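Long-range contacts in ribosome maturation protein SDO1 homolog (Methanothermobacter thermautotrophicus, PDB 2WBM), which probably binds the ribosome and takes part in its maturation, as a flexible archaeal member of the SDO1/SBDS family: residues R130-P135 / I180-V185; K148-A153 / K172-K177; G138-P143 / G229-F234. All coordinates share one frame; numbering follows the deposited sequence.

Contact 1 (R130-P135 / I180-V185); sequences REAINP and IKFEKV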
loop_
_atom_site.group_PDB
_atom_site.type_symbol
_atom_site.label_atom_id
_atom_site.label_comp_id
_atom_site.label_asym_id
_atom_site.label_seq_id
_atom_site.Cartn_x
_atom_site.Cartn_y
_atom_site.Cartn_z
ATOM N N ARG A 130 4.984 2.053 -10.728
ATOM C CA ARG A 130 4.122 1.028 -11.323
ATOM C C ARG A 130 2.928 1.646 -12.065
ATOM O O ARG A 130 2.583 1.215 -13.175
ATOM C CB ARG A 130 3.660 0.095 -10.202
ATOM C CG ARG A 130 2.576 -0.910 -10.505
ATOM C CD ARG A 130 2.232 -1.603 -9.168
ATOM N NE ARG A 130 3.442 -2.087 -8.484
ATOM C CZ ARG A 130 3.711 -1.942 -7.181
ATOM N NH1 ARG A 130 2.867 -1.315 -6.369
ATOM N NH2 ARG A 130 4.845 -2.421 -6.683
ATOM N N GLU A 131 2.300 2.657 -11.465
ATOM C CA GLU A 131 1.032 3.163 -12.004
ATOM C C GLU A 131 1.197 4.313 -12.985
ATOM O O GLU A 131 0.301 4.577 -13.784
ATOM C CB GLU A 131 0.081 3.581 -10.876
ATOM C CG GLU A 131 -0.238 2.486 -9.847
ATOM C CD GLU A 131 -1.099 1.344 -10.393
ATOM O OE1 GLU A 131 -1.780 1.499 -11.437
ATOM O OE2 GLU A 131 -1.099 0.275 -9.758
ATOM N N ALA A 132 2.333 4.997 -12.920
ATOM C CA ALA A 132 2.491 6.271 -13.622
ATOM C C ALA A 132 3.054 6.146 -15.034
ATOM O O ALA A 132 3.765 5.192 -15.362
ATOM C CB ALA A 132 3.352 7.220 -12.819
ATOM N N ILE A 133 2.707 7.121 -15.866
ATOM C CA ILE A 133 3.411 7.355 -17.122
ATOM C C ILE A 133 3.793 8.822 -17.211
ATOM O O ILE A 133 3.293 9.650 -16.452
ATOM C CB ILE A 133 2.562 6.991 -18.358
ATOM C CG1 ILE A 133 1.298 7.867 -18.430
ATOM C CG2 ILE A 133 2.248 5.489 -18.365
ATOM C CD1 ILE A 133 0.646 7.916 -19.817
ATOM N N ASN A 134 4.710 9.118 -18.122
ATOM C CA ASN A 134 4.992 10.469 -18.546
ATOM C C ASN A 134 3.959 10.768 -19.631
ATOM O O ASN A 134 4.005 10.154 -20.697
ATOM C CB ASN A 134 6.415 10.519 -19.118
ATOM C CG ASN A 134 6.819 11.899 -19.598
ATOM O OD1 ASN A 134 5.978 12.732 -19.939
ATOM N ND2 ASN A 134 8.123 12.140 -19.644
ATOM N N PRO A 135 3.002 11.684 -19.358
ATOM C CA PRO A 135 1.943 11.929 -20.347
ATOM C C PRO A 135 2.445 12.514 -21.667
ATOM O O PRO A 135 1.719 12.463 -22.663
ATOM C CB PRO A 135 0.997 12.911 -19.639
ATOM C CG PRO A 135 1.797 13.497 -18.523
ATOM C CD PRO A 135 2.771 12.434 -18.111
ATOM N N ILE A 180 3.777 13.785 -15.076
ATOM C CA ILE A 180 3.353 12.505 -14.503
ATOM C C ILE A 180 1.846 12.398 -14.305
ATOM O O ILE A 180 1.178 13.368 -13.926
ATOM C CB ILE A 180 4.104 12.218 -13.170
ATOM C CG1 ILE A 180 3.892 10.767 -12.717
ATOM C CG2 ILE A 180 3.737 13.257 -12.084
ATOM C CD1 ILE A 180 4.907 10.289 -11.694
ATOM N N LYS A 181 1.330 11.194 -14.554
ATOM C CA LYS A 181 -0.080 10.895 -14.443
ATOM C C LYS A 181 -0.190 9.391 -14.228
ATOM O O LYS A 181 0.594 8.635 -14.789
ATOM C CB LYS A 181 -0.767 11.274 -15.755
ATOM C CG LYS A 181 -2.282 11.306 -15.732
ATOM C CD LYS A 181 -2.819 11.619 -17.133
ATOM C CE LYS A 181 -4.342 11.683 -17.166
ATOM N NZ LYS A 181 -4.976 10.346 -16.955
ATOM N N PHE A 182 -1.151 8.967 -13.417
ATOM C CA PHE A 182 -1.505 7.553 -13.310
ATOM C C PHE A 182 -2.381 7.205 -14.506
ATOM O O PHE A 182 -3.370 7.887 -14.785
ATOM C CB PHE A 182 -2.265 7.280 -12.016
ATOM C CG PHE A 182 -1.380 7.083 -10.810
ATOM C CD1 PHE A 182 -0.039 7.453 -10.832
ATOM C CD2 PHE A 182 -1.906 6.555 -9.641
ATOM C CE1 PHE A 182 0.775 7.280 -9.707
ATOM C CE2 PHE A 182 -1.100 6.380 -8.510
ATOM C CZ PHE A 182 0.242 6.745 -8.553
ATOM N N GLU A 183 -1.998 6.163 -15.230
ATOM C CA GLU A 183 -2.768 5.737 -16.400
ATOM C C GLU A 183 -2.521 4.281 -16.698
ATOM O O GLU A 183 -1.376 3.823 -16.708
ATOM C CB GLU A 183 -2.409 6.589 -17.619
ATOM C CG GLU A 183 -3.401 6.475 -18.767
ATOM C CD GLU A 183 -3.339 7.668 -19.713
ATOM O OE1 GLU A 183 -3.369 8.826 -19.237
ATOM O OE2 GLU A 183 -3.275 7.439 -20.938
ATOM N N LYS A 184 -3.606 3.547 -16.938
ATOM C CA LYS A 184 -3.504 2.185 -17.410
ATOM C C LYS A 184 -3.281 2.268 -18.914
ATOM O O LYS A 184 -3.719 3.226 -19.554
ATOM C CB LYS A 184 -4.784 1.384 -17.140
ATOM C CG LYS A 184 -5.285 1.407 -15.705
ATOM C CD LYS A 184 -4.413 0.610 -14.747
ATOM C CE LYS A 184 -4.972 0.736 -13.313
ATOM N NZ LYS A 184 -4.058 0.191 -12.266
ATOM N N VAL A 185 -2.572 1.292 -19.461
ATOM C CA VAL A 185 -2.387 1.203 -20.913
ATOM C C VAL A 185 -2.793 -0.182 -21.376
ATOM O O VAL A 185 -2.820 -1.127 -20.579
ATOM C CB VAL A 185 -0.940 1.503 -21.360
ATOM C CG1 VAL A 185 -0.494 2.891 -20.864
ATOM C CG2 VAL A 185 0.011 0.416 -20.890
#
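Glu131 lies over one face of the Phe182 ring. Its CB sits 3.6 Å from the ring centroid and only 4° off the normal, a CH-pi contact over the middle of the ring. Beyond CB the chain turns away from the aromatic ring. The bend at chi2 (-69°) carries the carboxylate to Lys184, and the two side chains cross at a slant. Lys184 NZ reaches Glu131 OE1 at 2.8 Å, on the syn side and 18° out of the carboxylate plane. Glu131 OE2 has a second lysine, Lys127, one turn back on the same helix. The two lysines, one on each oxygen, probably stabilise the ionised carboxylate.

The backbone here makes a short antiparallel ladder. Helix 110-131 ends, and Ala132 and Ile133 pair at once with Phe182 and Lys181 at the start of strand 181-191. This joins the end of helix 110-131 to the sheet that runs on into the C-terminal domain. Ile133 N bonds to Lys181 O at 2.8 Å, and Lys181 N returns a bond to Ile133 O. Glu183 N bonds to Glu131 O at 3.1 Å.

Ala132 CB packs against CG1 and CD1 of Ile180, both at 3.6 Å, and approaches the Phe182 ring obliquely. Leu171 of helix 163-174 touches both Ile180 and Phe182. The Ile133 side chain runs at a slant across that of Glu183, with Ile133 CD1 4.0 Å from Glu183 CB. Glu183 OE1 is itself bridged by Lys181 NZ, met on its anti side at 3.2 Å and tilted out of the carboxylate plane.

Contact 2 (K148-A153 / K172-K177); sequences KAMEEA and KAIRTK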
loop_
_atom_site.group_PDB
_atom_site.type_symbol
_atom_site.label_atom_id
_atom_site.label_comp_id
_atom_site.label_asym_id
_atom_site.label_seq_id
_atom_site.Cartn_x
_atom_site.Cartn_y
_atom_site.Cartn_z
ATOM N N LYS A 148 13.978 10.788 -7.295
ATOM C CA LYS A 148 14.620 12.080 -7.505
ATOM C C LYS A 148 13.617 13.227 -7.426
ATOM O O LYS A 148 13.917 14.271 -6.849
ATOM C CB LYS A 148 15.388 12.098 -8.834
ATOM C CG LYS A 148 16.802 11.503 -8.758
ATOM C CD LYS A 148 16.925 10.482 -7.620
ATOM C CE LYS A 148 17.748 9.265 -8.006
ATOM N NZ LYS A 148 17.248 8.068 -7.258
ATOM N N ALA A 149 12.430 13.012 -7.995
ATOM C CA ALA A 149 11.339 13.992 -7.949
ATOM C C ALA A 149 10.870 14.258 -6.513
ATOM O O ALA A 149 10.631 15.402 -6.139
ATOM C CB ALA A 149 10.162 13.521 -8.807
ATOM N N MET A 150 10.746 13.198 -5.723
ATOM C CA MET A 150 10.355 13.328 -4.318
ATOM C C MET A 150 11.365 14.173 -3.541
ATOM O O MET A 150 10.984 15.020 -2.717
ATOM C CB MET A 150 10.192 11.952 -3.686
ATOM C CG MET A 150 8.988 11.197 -4.218
ATOM S SD MET A 150 8.967 9.468 -3.714
ATOM C CE MET A 150 8.639 9.631 -1.950
ATOM N N GLU A 151 12.649 13.962 -3.824
ATOM C CA GLU A 151 13.703 14.751 -3.186
ATOM C C GLU A 151 13.608 16.226 -3.585
ATOM O O GLU A 151 13.664 17.104 -2.722
ATOM C CB GLU A 151 15.087 14.188 -3.512
ATOM C CG GLU A 151 15.345 12.781 -2.960
ATOM C CD GLU A 151 16.579 12.125 -3.572
ATOM O OE1 GLU A 151 17.149 12.680 -4.542
ATOM O OE2 GLU A 151 16.978 11.048 -3.084
ATOM N N GLU A 152 13.441 16.481 -4.883
ATOM C CA GLU A 152 13.297 17.845 -5.406
ATOM C C GLU A 152 12.107 18.581 -4.794
ATOM O O GLU A 152 12.183 19.777 -4.519
ATOM C CB GLU A 152 13.173 17.834 -6.931
ATOM C CG GLU A 152 14.498 17.794 -7.664
ATOM C CD GLU A 152 14.343 17.504 -9.154
ATOM O OE1 GLU A 152 13.212 17.210 -9.609
ATOM O OE2 GLU A 152 15.363 17.555 -9.869
ATOM N N ALA A 153 11.016 17.851 -4.580
ATOM C CA ALA A 153 9.803 18.417 -4.003
ATOM C C ALA A 153 9.854 18.442 -2.472
ATOM O O ALA A 153 8.922 18.936 -1.827
ATOM C CB ALA A 153 8.574 17.641 -4.495
ATOM N N LYS A 172 0.786 14.302 -6.038
ATOM C CA LYS A 172 0.440 15.711 -6.152
ATOM C C LYS A 172 1.660 16.614 -5.938
ATOM O O LYS A 172 1.841 17.603 -6.661
ATOM C CB LYS A 172 -0.673 16.069 -5.166
ATOM C CG LYS A 172 -1.541 17.203 -5.638
ATOM C CD LYS A 172 -2.289 17.869 -4.502
ATOM C CE LYS A 172 -3.043 19.094 -5.013
ATOM N NZ LYS A 172 -3.592 19.900 -3.899
ATOM N N ALA A 173 2.496 16.255 -4.963
ATOM C CA ALA A 173 3.717 17.009 -4.661
ATOM C C ALA A 173 4.752 16.966 -5.795
ATOM O O ALA A 173 5.400 17.975 -6.083
ATOM C CB ALA A 173 4.335 16.525 -3.341
ATOM N N ILE A 174 4.902 15.818 -6.446
ATOM C CA ILE A 174 5.941 15.678 -7.474
ATOM C C ILE A 174 5.522 16.076 -8.897
ATOM O O ILE A 174 6.378 16.244 -9.775
ATOM C CB ILE A 174 6.567 14.267 -7.489
ATOM C CG1 ILE A 174 5.543 13.223 -7.964
ATOM C CG2 ILE A 174 7.182 13.935 -6.117
ATOM C CD1 ILE A 174 6.112 11.826 -8.159
ATOM N N ARG A 175 4.218 16.223 -9.129
ATOM C CA ARG A 175 3.719 16.525 -10.479
ATOM C C ARG A 175 4.145 17.909 -10.994
ATOM O O ARG A 175 4.032 18.182 -12.189
ATOM C CB ARG A 175 2.197 16.338 -10.569
ATOM C CG ARG A 175 1.389 17.464 -9.953
ATOM C CD ARG A 175 -0.113 17.190 -9.976
ATOM N NE ARG A 175 -0.857 18.351 -9.481
ATOM C CZ ARG A 175 -2.119 18.329 -9.058
ATOM N NH1 ARG A 175 -2.812 17.195 -9.057
ATOM N NH2 ARG A 175 -2.690 19.448 -8.626
ATOM N N THR A 176 4.633 18.769 -10.100
ATOM C CA THR A 176 5.229 20.042 -10.517
ATOM C C THR A 176 6.711 19.888 -10.865
ATOM O O THR A 176 7.302 20.770 -11.484
ATOM C CB THR A 176 5.052 21.164 -9.463
ATOM O OG1 THR A 176 5.394 20.671 -8.163
ATOM C CG2 THR A 176 3.612 21.671 -9.454
ATOM N N LYS A 177 7.302 18.764 -10.475
ATOM C CA LYS A 177 8.709 18.503 -10.766
ATOM C C LYS A 177 8.901 17.694 -12.047
ATOM O O LYS A 177 9.822 17.965 -12.818
ATOM C CB LYS A 177 9.404 17.831 -9.578
ATOM C CG LYS A 177 9.344 18.629 -8.279
ATOM C CD LYS A 177 9.881 20.056 -8.445
ATOM C CE LYS A 177 9.896 20.793 -7.109
ATOM N NZ LYS A 177 10.164 22.247 -7.278
#
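Lys177 lays its aliphatic chain against the end of helix 143-152. Its CB lies 3.9 Å from Glu152 OE1. CG comes next, 4.0 Å from the methyl CB of Ala153 and close to Ala149 O. The chain bends at chi2 (-54°), which turns the outer carbons along the helix end. CE then rests 3.6 Å from Glu152 O. The ammonium group does not pair with the Glu152 carboxylate: Lys177 NZ and Glu152 OE1 stay 6.3 Å apart, so any attraction is at long range.

Deeper in, Ile174 meets the same helix with its CG2 methyl. CG2 lies 3.8 Å from Met150 CG and also touches Met150 N. The Ile174 CB faces Ala149 CB at 3.9 Å. Ala153 CB sits 3.6 Å from Ala173 O. No hydrogen bond joins the two segments.

With only a methyl on Ala149 the backbones probably can come this near: the CA atoms of Ala149 and Ile174 are 5.7 Å apart. Ile178 adds to the packing on Ala149, and Val157 to that on Met150. This is close apolar helix-helix packing in the helical part of SBDS domain II, between helix 143-152 and the last part of helix 163-174 with the turn that follows it.

Contact 3 (G138-P143 / G229-F234); sequences GLPHPP and GLQDSF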
loop_
_atom_site.group_PDB
_atom_site.type_symbol
_atom_site.label_atom_id
_atom_site.label_comp_id
_atom_site.label_asym_id
_atom_site.label_seq_id
_atom_site.Cartn_x
_atom_site.Cartn_y
_atom_site.Cartn_z
ATOM N N GLY A 138 4.042 8.876 -23.143
ATOM C CA GLY A 138 3.330 7.638 -22.802
ATOM C C GLY A 138 4.165 6.573 -22.104
ATOM O O GLY A 138 3.668 5.471 -21.828
ATOM N N LEU A 139 5.421 6.901 -21.804
ATOM C CA LEU A 139 6.382 5.937 -21.252
ATOM C C LEU A 139 6.418 5.909 -19.713
ATOM O O LEU A 139 6.011 6.875 -19.066
ATOM C CB LEU A 139 7.785 6.221 -21.797
ATOM C CG LEU A 139 7.978 6.132 -23.313
ATOM C CD1 LEU A 139 9.382 6.584 -23.702
ATOM C CD2 LEU A 139 7.682 4.721 -23.835
ATOM N N PRO A 140 6.913 4.797 -19.133
ATOM C CA PRO A 140 7.063 4.673 -17.678
ATOM C C PRO A 140 8.161 5.573 -17.122
ATOM O O PRO A 140 9.091 5.926 -17.843
ATOM C CB PRO A 140 7.500 3.210 -17.499
ATOM C CG PRO A 140 7.111 2.521 -18.750
ATOM C CD PRO A 140 7.309 3.551 -19.816
ATOM N N HIS A 141 8.037 5.946 -15.852
ATOM C CA HIS A 141 9.139 6.563 -15.120
ATOM C C HIS A 141 9.819 5.469 -14.301
ATOM O O HIS A 141 9.152 4.766 -13.540
ATOM C CB HIS A 141 8.629 7.644 -14.163
ATOM C CG HIS A 141 8.136 8.888 -14.834
ATOM N ND1 HIS A 141 8.974 9.758 -15.499
ATOM C CD2 HIS A 141 6.897 9.430 -14.906
ATOM C CE1 HIS A 141 8.268 10.772 -15.969
ATOM N NE2 HIS A 141 7.005 10.593 -15.627
ATOM N N PRO A 142 11.146 5.308 -14.447
ATOM C CA PRO A 142 11.840 4.373 -13.562
ATOM C C PRO A 142 11.702 4.810 -12.091
ATOM O O PRO A 142 11.550 6.015 -11.822
ATOM C CB PRO A 142 13.301 4.484 -14.013
ATOM C CG PRO A 142 13.242 5.047 -15.384
ATOM C CD PRO A 142 12.067 5.968 -15.379
ATOM N N PRO A 143 11.731 3.844 -11.146
ATOM C CA PRO A 143 11.735 4.166 -9.709
ATOM C C PRO A 143 12.730 5.272 -9.320
ATOM O O PRO A 143 12.368 6.174 -8.565
ATOM C CB PRO A 143 12.117 2.833 -9.062
ATOM C CG PRO A 143 11.503 1.817 -9.976
ATOM C CD PRO A 143 11.658 2.386 -11.374
ATOM N N GLY A 229 3.106 2.127 -15.792
ATOM C CA GLY A 229 4.523 2.115 -15.429
ATOM C C GLY A 229 5.190 0.761 -15.599
ATOM O O GLY A 229 6.409 0.658 -15.431
ATOM N N LEU A 230 4.396 -0.264 -15.916
ATOM C CA LEU A 230 4.903 -1.639 -16.065
ATOM C C LEU A 230 5.180 -2.071 -17.508
ATOM O O LEU A 230 5.475 -3.245 -17.755
ATOM C CB LEU A 230 3.945 -2.646 -15.413
ATOM C CG LEU A 230 3.870 -2.557 -13.884
ATOM C CD1 LEU A 230 2.838 -3.522 -13.351
ATOM C CD2 LEU A 230 5.222 -2.799 -13.245
ATOM N N GLN A 231 5.097 -1.134 -18.449
ATOM C CA GLN A 231 5.251 -1.474 -19.879
ATOM C C GLN A 231 6.552 -2.226 -20.174
ATOM O O GLN A 231 6.537 -3.239 -20.880
ATOM C CB GLN A 231 5.162 -0.224 -20.752
ATOM C CG GLN A 231 3.779 0.402 -20.808
ATOM C CD GLN A 231 3.802 1.752 -21.485
ATOM O OE1 GLN A 231 4.012 1.847 -22.697
ATOM N NE2 GLN A 231 3.605 2.811 -20.709
ATOM N N ASP A 232 7.665 -1.746 -19.623
ATOM C CA ASP A 232 8.968 -2.361 -19.893
ATOM C C ASP A 232 9.170 -3.682 -19.151
ATOM O O ASP A 232 9.709 -4.632 -19.722
ATOM C CB ASP A 232 10.115 -1.381 -19.621
ATOM C CG ASP A 232 10.067 -0.163 -20.534
ATOM O OD1 ASP A 232 9.730 -0.319 -21.730
ATOM O OD2 ASP A 232 10.365 0.952 -20.060
ATOM N N SER A 233 8.743 -3.746 -17.890
ATOM C CA SER A 233 8.826 -4.971 -17.095
ATOM C C SER A 233 7.983 -6.083 -17.727
ATOM O O SER A 233 8.371 -7.252 -17.747
ATOM C CB SER A 233 8.365 -4.697 -15.660
ATOM O OG SER A 233 8.230 -5.896 -14.925
ATOM N N PHE A 234 6.817 -5.696 -18.236
ATOM C CA PHE A 234 5.884 -6.628 -18.880
ATOM C C PHE A 234 6.525 -7.243 -20.112
ATOM O O PHE A 234 6.516 -8.474 -20.283
ATOM C CB PHE A 234 4.600 -5.894 -19.260
ATOM C CG PHE A 234 3.492 -6.791 -19.778
ATOM C CD1 PHE A 234 3.145 -7.965 -19.109
ATOM C CD2 PHE A 234 2.777 -6.437 -20.917
ATOM C CE1 PHE A 234 2.095 -8.780 -19.576
ATOM C CE2 PHE A 234 1.722 -7.252 -21.395
ATOM C CZ PHE A 234 1.379 -8.418 -20.711
HETATM O O HOH W 1 8.484 2.199 -13.992
#
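Gln231 CG stands anti to its carbonyl carbon (chi1 -69°) and the chain runs on extended (chi2 170°), which carries the amide toward the loop at Gly138. The last torsion then turns NE2 to Gly138 O. Gln231 NE2 bonds to Gly138 O at 2.9 Å. The bond is straight, 179° at the hydrogen, and lies in the plane of both the Gly138 carbonyl and the Gln231 amide. NE2 also bonds to Gly228 O, so two backbone carbonyls fix the rotation of this amide.

Pro140 crosses Gln231 at about a right angle. Its ring is set against the start of helix 231-241, whose N-cap is Leu230. Pro140 CB lies 3.5 Å from Gly229 O, and Pro140 CG is 3.8 Å from Asp232 OD2.

The contact joins two domains of the SBDS fold. The loop before helix 143-152 belongs to domain II, and helix 231-241 to the C-terminal domain.

A water lies 2.7 Å from His141 O and 3.0 Å from Gly229 O and can bridge the two carbonyls. Other acceptors are near it, so its protons cannot be assigned. The CB of His141 points away from 229-234, and its NE2 bonds to Pro179 O. Val185 of strand 181-191 touches Gln231 from within the C-terminal domain.

How the contacts relate
Contacts 1 and 3 are neighbours, with centres about 8 Å apart. Contact 2 lies farther off, its centre about 15 Å from that of contact 1 and about 18 Å from that of contact 3. Along the chain the order is 130-135, 138-143, 148-153, 172-177, 180-185 and 229-234. Contact 2 thus falls within the spans of both others, while the segments of contacts 1 and 3 cross. Contacts 1 and 2 touch where Ile180 packs on Ile174 and Arg175. Contacts 1 and 3 meet through a probable hydrogen bond from Asn134 N to Leu139 O. Contact 2 is internal to domain II. Contacts 1 and 3 probably help to set how it lies against the C-terminal domain.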